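Beta-lactamase II (Erythrobacter litoralis, PDB 6V72) probably hydrolyses the amide bond of beta-lactam antibiotics with the help of zinc ions, as a class B metallo-beta-lactamase of the periplasm. Local coordinates at residues A[231-234]-A[235-239]. Residues are numbered along the deposited sequence; the frame is centred on the assembly and turned at random.
Sequences GRKA and IERTL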
ATOM      1  N   GLY A 231     -19.554  10.448  -3.184  1.00 19.13           N
ATOM      2  CA  GLY A 231     -19.596  11.818  -2.738  1.00 19.26           C
ATOM      3  C   GLY A 231     -18.290  12.275  -2.121  1.00 17.93           C
ATOM      4  O   GLY A 231     -17.241  11.629  -2.249  1.00 17.85           O
ATOM      5  N   ARG A 232     -18.359  13.404  -1.414  1.00 17.98           N
ATOM      6  CA  ARG A 232     -17.134  14.001  -0.898  1.00 17.77           C
ATOM      7  C   ARG A 232     -16.530  13.227   0.268  1.00 17.52           C
ATOM      8  O   ARG A 232     -15.419  13.562   0.693  1.00 17.62           O
ATOM      9  CB  ARG A 232     -17.382  15.460  -0.518  1.00 17.44           C
ATOM     10  CG  ARG A 232     -17.749  16.321  -1.715  1.00 17.96           C
ATOM     11  CD  ARG A 232     -17.779  17.800  -1.393  1.00 17.89           C
ATOM     12  NE  ARG A 232     -16.483  18.443  -1.174  1.00 18.18           N
ATOM     13  CZ  ARG A 232     -15.776  19.038  -2.127  1.00 19.41           C
ATOM     14  NH1 ARG A 232     -14.628  19.649  -1.827  1.00 18.00           N
ATOM     15  NH2 ARG A 232     -16.208  19.012  -3.386  1.00 19.94           N
ATOM     16  N   LYS A 233     -17.208  12.199   0.789  1.00 18.35           N
ATOM     17  CA  LYS A 233     -16.561  11.335   1.771  1.00 17.53           C
ATOM     18  C   LYS A 233     -15.252  10.756   1.246  1.00 15.78           C
ATOM     19  O   LYS A 233     -14.332  10.508   2.030  1.00 17.05           O
ATOM     20  CB  LYS A 233     -17.496  10.204   2.204  1.00 20.48           C
ATOM     21  CG  LYS A 233     -16.990   9.495   3.469  1.00 28.08           C
ATOM     22  CD  LYS A 233     -17.752   8.223   3.787  1.00 36.33           C
ATOM     23  CE  LYS A 233     -17.561   7.838   5.249  1.00 40.94           C
ATOM     24  NZ  LYS A 233     -18.416   6.683   5.637  1.00 45.37           N
ATOM     25  N   ALA A 234     -15.128  10.552  -0.073  1.00 16.65           N
ATOM     26  CA  ALA A 234     -13.861  10.075  -0.621  1.00 15.69           C
ATOM     27  C   ALA A 234     -12.738  11.064  -0.344  1.00 14.80           C
ATOM     28  O   ALA A 234     -11.612  10.661  -0.023  1.00 14.55           O
ATOM     29  CB  ALA A 234     -13.989   9.844  -2.135  1.00 15.70           C
ATOM     30  N   ILE A 235     -13.028  12.366  -0.452  1.00 13.96           N
ATOM     31  CA  ILE A 235     -12.025  13.376  -0.118  1.00 14.02           C
ATOM     32  C   ILE A 235     -11.718  13.342   1.370  1.00 12.80           C
ATOM     33  O   ILE A 235     -10.552  13.400   1.784  1.00 14.33           O
ATOM     34  CB  ILE A 235     -12.507  14.774  -0.540  1.00 13.67           C
ATOM     35  CG1 ILE A 235     -12.744  14.845  -2.048  1.00 15.81           C
ATOM     36  CG2 ILE A 235     -11.513  15.830  -0.113  1.00 18.26           C
ATOM     37  CD1 ILE A 235     -13.347  16.197  -2.470  1.00 18.62           C
ATOM     38  N   GLU A 236     -12.767  13.270   2.197  1.00 13.91           N
ATOM     39  CA  GLU A 236     -12.590  13.289   3.648  1.00 17.25           C
ATOM     40  C   GLU A 236     -11.735  12.120   4.116  1.00 16.49           C
ATOM     41  O   GLU A 236     -10.822  12.294   4.936  1.00 16.00           O
ATOM     42  CB  GLU A 236     -13.951  13.258   4.339  1.00 20.39           C
ATOM     43  CG  GLU A 236     -13.870  13.198   5.859  1.00 25.95           C
ATOM     44  CD  GLU A 236     -15.210  12.885   6.514  1.00 32.34           C
ATOM     45  OE1 GLU A 236     -16.164  13.673   6.334  1.00 35.50           O
ATOM     46  OE2 GLU A 236     -15.310  11.841   7.203  1.00 37.36           O
ATOM     47  N   ARG A 237     -12.027  10.915   3.614  1.00 15.81           N
ATOM     48  CA  ARG A 237     -11.255   9.755   4.026  1.00 13.58           C
ATOM     49  C   ARG A 237      -9.837   9.830   3.497  1.00 13.22           C
ATOM     50  O   ARG A 237      -8.895   9.525   4.228  1.00 14.04           O
ATOM     51  CB  ARG A 237     -11.931   8.459   3.571  1.00 13.98           C
ATOM     52  CG  ARG A 237     -11.133   7.199   3.864  1.00 16.36           C
ATOM     53  CD  ARG A 237     -10.875   6.978   5.354  1.00 17.28           C
ATOM     54  NE  ARG A 237     -12.084   7.009   6.171  1.00 20.27           N
ATOM     55  CZ  ARG A 237     -12.860   5.948   6.408  1.00 22.20           C
ATOM     56  NH1 ARG A 237     -13.949   6.066   7.177  1.00 24.86           N
ATOM     57  NH2 ARG A 237     -12.559   4.764   5.870  1.00 23.10           N
ATOM     58  N   THR A 238      -9.661  10.197   2.219  1.00 13.15           N
ATOM     59  CA  THR A 238      -8.310  10.310   1.685  1.00 12.45           C
ATOM     60  C   THR A 238      -7.477  11.292   2.502  1.00 13.53           C
ATOM     61  O   THR A 238      -6.317  11.012   2.824  1.00 13.88           O
ATOM     62  CB  THR A 238      -8.344  10.731   0.212  1.00 11.93           C
ATOM     63  OG1 THR A 238      -9.106   9.755  -0.522  1.00 12.77           O
ATOM     64  CG2 THR A 238      -6.896  10.831  -0.343  1.00 13.22           C
ATOM     65  N   LEU A 239      -8.063  12.442   2.848  1.00 13.91           N
ATOM     66  CA  LEU A 239      -7.373  13.435   3.664  1.00 12.90           C
ATOM     67  C   LEU A 239      -6.997  12.860   5.026  1.00 13.21           C
ATOM     68  O   LEU A 239      -5.863  13.030   5.498  1.00 15.00           O
ATOM     69  CB  LEU A 239      -8.282  14.659   3.842  1.00 13.34           C
ATOM     70  CG  LEU A 239      -7.677  15.808   4.635  1.00 13.65           C
ATOM     71  CD1 LEU A 239      -6.275  16.189   4.103  1.00 14.01           C
ATOM     72  CD2 LEU A 239      -8.623  16.984   4.585  1.00 14.16           C
TER
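Arg-232 CG and Ile-235 CG1 both lie beside the backbone N, anti to the carbonyl carbon (chi1 -64° and -61°), and a bend in the arginine chain at chi3, 72°, lays its guanidinium over the isoleucine tip. The two run alongside each other in the same direction, and Ile-235 CD1 sits above the centre of one guanidinium face, 3.7 Å from Arg-232 NH1. NH2 of this arginine bonds to the carbonyl oxygens of Phe-216 and Ala-219, just past helix 205-215, while Ile-235 packs on Phe-212 and Ala-213 of that helix.

One turn along, Thr-238, which also faces helix 205-215, folds its hydroxyl back on its own helix, a familiar intrahelical arrangement. OG1 donates to Ala-234 O, four residues back, at 2.7 Å, and Thr-238 N reaches the same oxygen at 3.0 Å from the opposite face of the carbonyl plane. OG1 in turn accepts from Lys-187 N. A backbone bond from Arg-237 N to Lys-233 O (2.8 Å) also joins this part of the C-terminal helix 233-243.

Ala-234 O thus accepts two bonds, the OG1 of buried Thr-238 both donates and accepts, and Arg-232 ties this end of the segment to the backbone that follows helix 205-215.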